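Local structure of putative phosphomannomutase (Thermus thermophilus, 1TUO) at residues A406-K411 with P448-A453; V428-S433 with E456-L461; P267-T272 with L379-D384. The protein probably acts as a magnesium-dependent sugar-phosphate mutase of the phosphohexose mutase family, moving a phosphate group from one position of a sugar to another. All blocks are in the same frame, centred on the assembly; numbering follows the deposited sequence.

These three contacts illustrate how the chemistry of a contact follows its place in the fold. Interactions 1 and 2 both use helix 448-459 of the C-terminal domain and are wholly aliphatic or aliphatic-aromatic. Interaction 1 lies at the surface, where the loop leading into edge strand 410-414 meets the beginning of that helix; interaction 2 is buried, setting a later turn of the helix against strand 426-431, a member of the same antiparallel sheet as 410-414. Interaction 3 reaches the opposite edge of this sheet, strand 382-386, and joins it to helix 267-280 of domain III. Partly buried, it replaces methyl packing with an aromatic cluster in which His268 ND1 and both nitrogens of His381 have polar partners.

Interaction 1: residues A406-K411 with P448-A453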
# COMPACT_ATOMS: atom_id res chain seq x y z
N ALA A 406 -24.90 -7.18 -20.16
CA ALA A 406 -24.36 -7.33 -21.50
C ALA A 406 -24.89 -8.66 -22.02
O ALA A 406 -26.03 -9.03 -21.72
CB ALA A 406 -22.84 -7.34 -21.46
N GLY A 407 -24.09 -9.39 -22.78
CA GLY A 407 -24.54 -10.67 -23.30
C GLY A 407 -23.93 -11.84 -22.56
O GLY A 407 -23.69 -12.90 -23.15
N LEU A 408 -23.68 -11.65 -21.27
CA LEU A 408 -23.06 -12.70 -20.45
C LEU A 408 -24.04 -13.45 -19.56
O LEU A 408 -24.88 -12.85 -18.89
CB LEU A 408 -21.96 -12.10 -19.58
CG LEU A 408 -20.92 -11.22 -20.28
CD1 LEU A 408 -19.85 -10.82 -19.27
CD2 LEU A 408 -20.29 -11.96 -21.45
N THR A 409 -23.90 -14.77 -19.56
CA THR A 409 -24.75 -15.64 -18.75
C THR A 409 -24.09 -15.82 -17.38
O THR A 409 -22.99 -16.37 -17.28
CB THR A 409 -24.89 -17.03 -19.40
OG1 THR A 409 -25.29 -16.88 -20.77
CG2 THR A 409 -25.92 -17.87 -18.66
N PRO A 410 -24.75 -15.35 -16.30
CA PRO A 410 -24.20 -15.48 -14.95
C PRO A 410 -23.85 -16.92 -14.56
O PRO A 410 -24.45 -17.87 -15.06
CB PRO A 410 -25.29 -14.86 -14.07
CG PRO A 410 -26.54 -15.07 -14.87
CD PRO A 410 -26.10 -14.75 -16.27
N LYS A 411 -22.88 -17.06 -13.67
CA LYS A 411 -22.42 -18.37 -13.22
C LYS A 411 -22.33 -18.42 -11.69
O LYS A 411 -21.47 -19.09 -11.13
CB LYS A 411 -21.05 -18.66 -13.84
CG LYS A 411 -20.56 -20.09 -13.67
CD LYS A 411 -19.22 -20.28 -14.37
CE LYS A 411 -18.73 -21.72 -14.25
NZ LYS A 411 -17.44 -21.92 -14.95
N PRO A 448 -11.00 -4.64 -22.61
CA PRO A 448 -11.38 -3.35 -22.04
C PRO A 448 -12.78 -2.97 -22.54
O PRO A 448 -13.51 -2.27 -21.86
CB PRO A 448 -10.32 -2.39 -22.58
CG PRO A 448 -9.15 -3.29 -22.88
CD PRO A 448 -9.80 -4.51 -23.46
N GLU A 449 -13.13 -3.44 -23.74
CA GLU A 449 -14.44 -3.13 -24.30
C GLU A 449 -15.55 -3.79 -23.51
O GLU A 449 -16.59 -3.17 -23.27
CB GLU A 449 -14.52 -3.57 -25.77
CG GLU A 449 -13.68 -2.70 -26.70
CD GLU A 449 -12.20 -2.84 -26.43
OE1 GLU A 449 -11.48 -1.83 -26.53
OE2 GLU A 449 -11.75 -3.98 -26.14
N LEU A 450 -15.33 -5.04 -23.11
CA LEU A 450 -16.35 -5.75 -22.33
C LEU A 450 -16.41 -5.16 -20.94
O LEU A 450 -17.49 -5.08 -20.34
CB LEU A 450 -16.02 -7.24 -22.24
CG LEU A 450 -17.04 -8.05 -21.42
CD1 LEU A 450 -18.45 -7.86 -22.00
CD2 LEU A 450 -16.66 -9.52 -21.45
N VAL A 451 -15.26 -4.76 -20.41
CA VAL A 451 -15.23 -4.13 -19.09
C VAL A 451 -16.12 -2.88 -19.14
O VAL A 451 -16.97 -2.69 -18.28
CB VAL A 451 -13.79 -3.70 -18.71
CG1 VAL A 451 -13.81 -2.80 -17.48
CG2 VAL A 451 -12.95 -4.94 -18.43
N ARG A 452 -15.92 -2.05 -20.16
CA ARG A 452 -16.72 -0.83 -20.28
C ARG A 452 -18.21 -1.12 -20.47
O ARG A 452 -19.05 -0.44 -19.87
CB ARG A 452 -16.21 0.04 -21.44
CG ARG A 452 -17.03 1.32 -21.68
CD ARG A 452 -17.08 2.22 -20.44
NE ARG A 452 -17.88 3.43 -20.65
CZ ARG A 452 -17.50 4.45 -21.42
NH1 ARG A 452 -16.33 4.43 -22.04
NH2 ARG A 452 -18.30 5.50 -21.56
N ALA A 453 -18.54 -2.11 -21.28
CA ALA A 453 -19.93 -2.47 -21.52
C ALA A 453 -20.57 -2.93 -20.20
O ALA A 453 -21.66 -2.49 -19.83
CB ALA A 453 -20.03 -3.58 -22.57
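Leu408 and Leu450 reach toward each other tip to tip, with CD1 of Leu408 4.1 Å from CD2 of Leu450. The CB bond of Leu450 is not aimed at the loop, but with CG anti to the backbone N (chi1 179°) its branched end swings across to 406-411. A second apolar contact uses the other methyl of the same leucine, CD1, which lies 4.5 Å from Ala406 CB. Leu450 thus spreads its two branches over two residues of the loop. The nearest CA atoms are those of Ala406 and Ala453, 6.6 Å apart.

No hydrogen bond joins the two segments. Within the helix Arg452 N bonds Pro448 O at 3.0 Å, while Leu450 N is taken up by Ser447 OG, and the charged ends pair elsewhere, Arg452 with Glu456 and Lys411 with Glu424. Nearby apolar groups extend the patch: Leu408 also touches Leu454 and Tyr423, while Leu450 rests on Ala445.

Methyl groups alone meet here, only 129 Å² is buried, and no directional bond between the two segments sets their relative position, so the contact probably depends on fit and the exclusion of water.

Interaction 2: residues V428-S433 with E456-L461; sequences VLFRAS and EEARKL
Phe430 brings the far end of its ring against the methyl group of Ala458, CZ standing 4.1 Å from Ala458 CB. The neighbouring ring atom CE2 shares in the touch, lying 4.1 Å from the carbonyl O of Ala458, and the methyl meets the ring obliquely. With CG anti to its own carbonyl carbon (chi1 -55°), the phenyl group extends from the strand to the helix. Val428, two residues earlier on the same face of the strand, makes the second contact: its CG1 is 4.2 Å from the same Ala458 CB. One small methyl, pointing toward the strand, is therefore shared by a branched and an aromatic neighbour.

No hydrogen bond crosses between the segments. Lys460 NZ forms a 3.0 Å salt bridge with Glu457 OE2 within 456-461, and Glu456 pairs with Arg452. Around the contact, Trp421 meets Phe430 edge-to-face, Val428 packs on Ile441 and Val443, and Leu405 covers part of Ala458, so that neighbouring strands and a loop extend the apolar layer.

Ala458 lies on the inward side of its helix, and a helix packed in this way on one face of an antiparallel sheet is consistent with the C-terminal domain of phosphoglucomutase/phosphomannomutase enzymes.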
# COMPACT_ATOMS: atom_id res chain seq x y z
N VAL A 428 -18.26 -8.99 -11.81
CA VAL A 428 -18.72 -7.65 -11.47
C VAL A 428 -18.99 -7.60 -9.97
O VAL A 428 -19.83 -8.34 -9.46
CB VAL A 428 -20.02 -7.29 -12.22
CG1 VAL A 428 -20.44 -5.88 -11.86
CG2 VAL A 428 -19.80 -7.42 -13.72
N LEU A 429 -18.28 -6.71 -9.28
CA LEU A 429 -18.42 -6.57 -7.84
C LEU A 429 -19.00 -5.23 -7.42
O LEU A 429 -18.50 -4.18 -7.82
CB LEU A 429 -17.05 -6.76 -7.17
CG LEU A 429 -16.93 -6.46 -5.67
CD1 LEU A 429 -17.72 -7.50 -4.89
CD2 LEU A 429 -15.47 -6.49 -5.26
N PHE A 430 -20.05 -5.27 -6.61
CA PHE A 430 -20.67 -4.06 -6.08
C PHE A 430 -20.30 -3.97 -4.60
O PHE A 430 -20.52 -4.92 -3.85
CB PHE A 430 -22.20 -4.11 -6.20
CG PHE A 430 -22.71 -4.38 -7.59
CD1 PHE A 430 -22.76 -5.68 -8.09
CD2 PHE A 430 -23.16 -3.34 -8.39
CE1 PHE A 430 -23.25 -5.93 -9.37
CE2 PHE A 430 -23.66 -3.58 -9.67
CZ PHE A 430 -23.71 -4.87 -10.15
N ARG A 431 -19.73 -2.84 -4.20
CA ARG A 431 -19.35 -2.63 -2.80
C ARG A 431 -19.83 -1.27 -2.32
O ARG A 431 -19.40 -0.24 -2.83
CB ARG A 431 -17.83 -2.73 -2.63
CG ARG A 431 -17.32 -4.15 -2.52
CD ARG A 431 -15.80 -4.19 -2.41
NE ARG A 431 -15.29 -3.34 -1.33
CZ ARG A 431 -15.58 -3.50 -0.04
NH1 ARG A 431 -16.39 -4.48 0.34
NH2 ARG A 431 -15.07 -2.68 0.86
N ALA A 432 -20.70 -1.27 -1.32
CA ALA A 432 -21.23 -0.03 -0.76
C ALA A 432 -20.36 0.47 0.38
O ALA A 432 -20.69 0.28 1.55
CB ALA A 432 -22.66 -0.25 -0.28
N SER A 433 -19.24 1.10 0.04
CA SER A 433 -18.32 1.63 1.04
C SER A 433 -18.72 3.03 1.48
O SER A 433 -19.86 3.25 1.90
CB SER A 433 -16.90 1.66 0.47
OG SER A 433 -15.99 2.25 1.38
N GLU A 456 -21.34 -0.11 -17.96
CA GLU A 456 -22.47 0.66 -18.46
C GLU A 456 -23.81 0.01 -18.12
O GLU A 456 -24.77 0.71 -17.80
CB GLU A 456 -22.36 0.84 -19.98
CG GLU A 456 -21.29 1.83 -20.43
CD GLU A 456 -21.57 3.25 -19.95
OE1 GLU A 456 -22.76 3.63 -19.87
OE2 GLU A 456 -20.60 3.99 -19.67
N GLU A 457 -23.88 -1.31 -18.21
CA GLU A 457 -25.12 -2.02 -17.91
C GLU A 457 -25.29 -2.19 -16.40
O GLU A 457 -26.40 -2.10 -15.88
CB GLU A 457 -25.13 -3.40 -18.58
CG GLU A 457 -24.93 -3.39 -20.10
CD GLU A 457 -26.07 -2.72 -20.85
OE1 GLU A 457 -26.10 -2.85 -22.10
OE2 GLU A 457 -26.93 -2.08 -20.22
N ALA A 458 -24.19 -2.43 -15.70
CA ALA A 458 -24.24 -2.60 -14.25
C ALA A 458 -24.70 -1.30 -13.60
O ALA A 458 -25.45 -1.30 -12.62
CB ALA A 458 -22.87 -3.00 -13.72
N ARG A 459 -24.23 -0.19 -14.15
CA ARG A 459 -24.55 1.15 -13.66
C ARG A 459 -26.06 1.41 -13.61
O ARG A 459 -26.59 1.90 -12.61
CB ARG A 459 -23.87 2.18 -14.56
CG ARG A 459 -23.79 3.58 -14.01
CD ARG A 459 -22.93 4.43 -14.94
NE ARG A 459 -22.57 5.72 -14.37
CZ ARG A 459 -21.64 6.52 -14.88
NH1 ARG A 459 -20.98 6.15 -15.97
NH2 ARG A 459 -21.36 7.68 -14.30
N LYS A 460 -26.74 1.08 -14.70
CA LYS A 460 -28.18 1.29 -14.80
C LYS A 460 -28.96 0.50 -13.76
O LYS A 460 -30.19 0.62 -13.65
CB LYS A 460 -28.67 0.93 -16.20
CG LYS A 460 -27.94 1.66 -17.32
CD LYS A 460 -28.61 1.45 -18.67
CE LYS A 460 -28.66 -0.02 -19.05
NZ LYS A 460 -29.30 -0.23 -20.38
N LEU A 461 -28.25 -0.31 -12.98
CA LEU A 461 -28.87 -1.13 -11.94
C LEU A 461 -28.80 -0.44 -10.58
O LEU A 461 -29.42 -0.89 -9.62
CB LEU A 461 -28.18 -2.49 -11.87
CG LEU A 461 -28.96 -3.70 -12.40
CD1 LEU A 461 -29.73 -3.33 -13.66
CD2 LEU A 461 -27.99 -4.84 -12.68

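Interaction 3: residues P267-T272 with L379-D384; sequences PHQVLT and LTHAYD
His268 directs the edge of its imidazole at the face of Tyr383, NE2 lying 3.2 Å above the ring plane and over its centre. The pair is edge-to-face, with the planes at 53° and NE2 3.4 Å from Tyr383 CE2. His381, two residues earlier, brings CE1 to within 3.6 Å of His268 CB; the two imidazole rings are oblique to each other, their centroids 5.3 Å apart. Gln269 adds a lighter touch, its CG 4.1 Å from His381 CD2. Both His381 and Tyr383 reach the helix by the same route, each holding CG anti to its backbone N (171° in Tyr383).

Replacing Tyr383 with an alanine would probably leave a gap beneath NE2 of His268 and deprive that imidazole of its aromatic neighbour.

The next shell positions the two imidazoles. Thr294 N donates to His268 ND1, which probably leaves the proton on NE2, facing the tyrosine ring. His381 is held at both nitrogens, ND1 by Glu444 and NE2 by Asn266, and Asn266 also bonds Gln269 OE1. Within the helix, His268 O accepts from both Thr272 N and Thr272 OG1, the latter at 2.8 Å.

The result is an aromatic cluster at an interdomain junction, joining the first turn of helix 267-280 in alpha/beta/alpha domain III to an edge strand of the C-terminal domain.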
# COMPACT_ATOMS: atom_id res chain seq x y z
N PRO A 267 -2.33 -2.76 -10.61
CA PRO A 267 -2.06 -3.61 -9.45
C PRO A 267 -2.23 -5.11 -9.65
O PRO A 267 -1.49 -5.89 -9.05
CB PRO A 267 -3.02 -3.06 -8.40
CG PRO A 267 -3.01 -1.59 -8.72
CD PRO A 267 -3.15 -1.60 -10.23
N HIS A 268 -3.20 -5.50 -10.46
CA HIS A 268 -3.46 -6.91 -10.73
C HIS A 268 -2.30 -7.47 -11.53
O HIS A 268 -1.86 -8.60 -11.31
CB HIS A 268 -4.76 -7.06 -11.52
CG HIS A 268 -5.93 -6.40 -10.87
ND1 HIS A 268 -6.60 -6.95 -9.79
CD2 HIS A 268 -6.53 -5.20 -11.11
CE1 HIS A 268 -7.56 -6.12 -9.40
NE2 HIS A 268 -7.53 -5.06 -10.18
N GLN A 269 -1.80 -6.67 -12.46
CA GLN A 269 -0.68 -7.08 -13.29
C GLN A 269 0.58 -7.15 -12.43
O GLN A 269 1.36 -8.09 -12.53
CB GLN A 269 -0.49 -6.11 -14.45
CG GLN A 269 -1.64 -6.17 -15.46
CD GLN A 269 -1.55 -5.08 -16.52
OE1 GLN A 269 -1.81 -3.91 -16.25
NE2 GLN A 269 -1.17 -5.47 -17.74
N VAL A 270 0.77 -6.16 -11.57
CA VAL A 270 1.94 -6.16 -10.71
C VAL A 270 1.92 -7.35 -9.76
O VAL A 270 2.90 -8.07 -9.64
CB VAL A 270 2.02 -4.88 -9.86
CG1 VAL A 270 3.03 -5.06 -8.72
CG2 VAL A 270 2.43 -3.72 -10.74
N LEU A 271 0.78 -7.55 -9.10
CA LEU A 271 0.66 -8.64 -8.14
C LEU A 271 0.88 -10.01 -8.75
O LEU A 271 1.65 -10.81 -8.21
CB LEU A 271 -0.72 -8.60 -7.47
CG LEU A 271 -0.98 -9.71 -6.44
CD1 LEU A 271 0.03 -9.62 -5.30
CD2 LEU A 271 -2.40 -9.57 -5.92
N THR A 272 0.23 -10.29 -9.87
CA THR A 272 0.39 -11.59 -10.51
C THR A 272 1.79 -11.79 -11.09
O THR A 272 2.34 -12.89 -11.03
CB THR A 272 -0.67 -11.83 -11.61
OG1 THR A 272 -0.59 -10.79 -12.59
CG2 THR A 272 -2.05 -11.84 -11.00
N LEU A 379 -5.78 -16.98 -19.51
CA LEU A 379 -6.76 -15.90 -19.41
C LEU A 379 -6.20 -14.56 -19.83
O LEU A 379 -4.99 -14.32 -19.72
CB LEU A 379 -7.26 -15.79 -17.96
CG LEU A 379 -7.92 -17.02 -17.33
CD1 LEU A 379 -8.13 -16.76 -15.84
CD2 LEU A 379 -9.25 -17.30 -18.03
N THR A 380 -7.07 -13.68 -20.32
CA THR A 380 -6.68 -12.33 -20.71
C THR A 380 -7.26 -11.43 -19.62
O THR A 380 -8.32 -11.72 -19.06
CB THR A 380 -7.28 -11.94 -22.08
OG1 THR A 380 -6.72 -12.78 -23.10
CG2 THR A 380 -6.96 -10.49 -22.40
N HIS A 381 -6.57 -10.33 -19.33
CA HIS A 381 -7.00 -9.42 -18.27
C HIS A 381 -7.29 -7.99 -18.69
O HIS A 381 -6.54 -7.38 -19.45
CB HIS A 381 -5.92 -9.38 -17.18
CG HIS A 381 -6.12 -8.29 -16.16
ND1 HIS A 381 -6.95 -8.43 -15.07
CD2 HIS A 381 -5.61 -7.04 -16.09
CE1 HIS A 381 -6.95 -7.31 -14.37
NE2 HIS A 381 -6.14 -6.45 -14.97
N ALA A 382 -8.39 -7.46 -18.16
CA ALA A 382 -8.82 -6.08 -18.40
C ALA A 382 -9.55 -5.70 -17.12
O ALA A 382 -10.25 -6.52 -16.54
CB ALA A 382 -9.74 -5.99 -19.61
N TYR A 383 -9.40 -4.45 -16.69
CA TYR A 383 -10.05 -4.05 -15.45
C TYR A 383 -10.30 -2.56 -15.32
O TYR A 383 -9.60 -1.73 -15.91
CB TYR A 383 -9.19 -4.55 -14.28
CG TYR A 383 -9.60 -4.04 -12.92
CD1 TYR A 383 -9.21 -2.77 -12.48
CD2 TYR A 383 -10.39 -4.81 -12.07
CE1 TYR A 383 -9.60 -2.29 -11.24
CE2 TYR A 383 -10.80 -4.33 -10.83
CZ TYR A 383 -10.39 -3.07 -10.42
OH TYR A 383 -10.79 -2.57 -9.21
N ASP A 384 -11.32 -2.22 -14.53
CA ASP A 384 -11.66 -0.83 -14.26
C ASP A 384 -12.59 -0.77 -13.06
O ASP A 384 -13.22 -1.76 -12.69
CB ASP A 384 -12.34 -0.18 -15.46
CG ASP A 384 -12.34 1.34 -15.37
OD1 ASP A 384 -13.03 1.99 -16.18
OD2 ASP A 384 -11.63 1.86 -14.49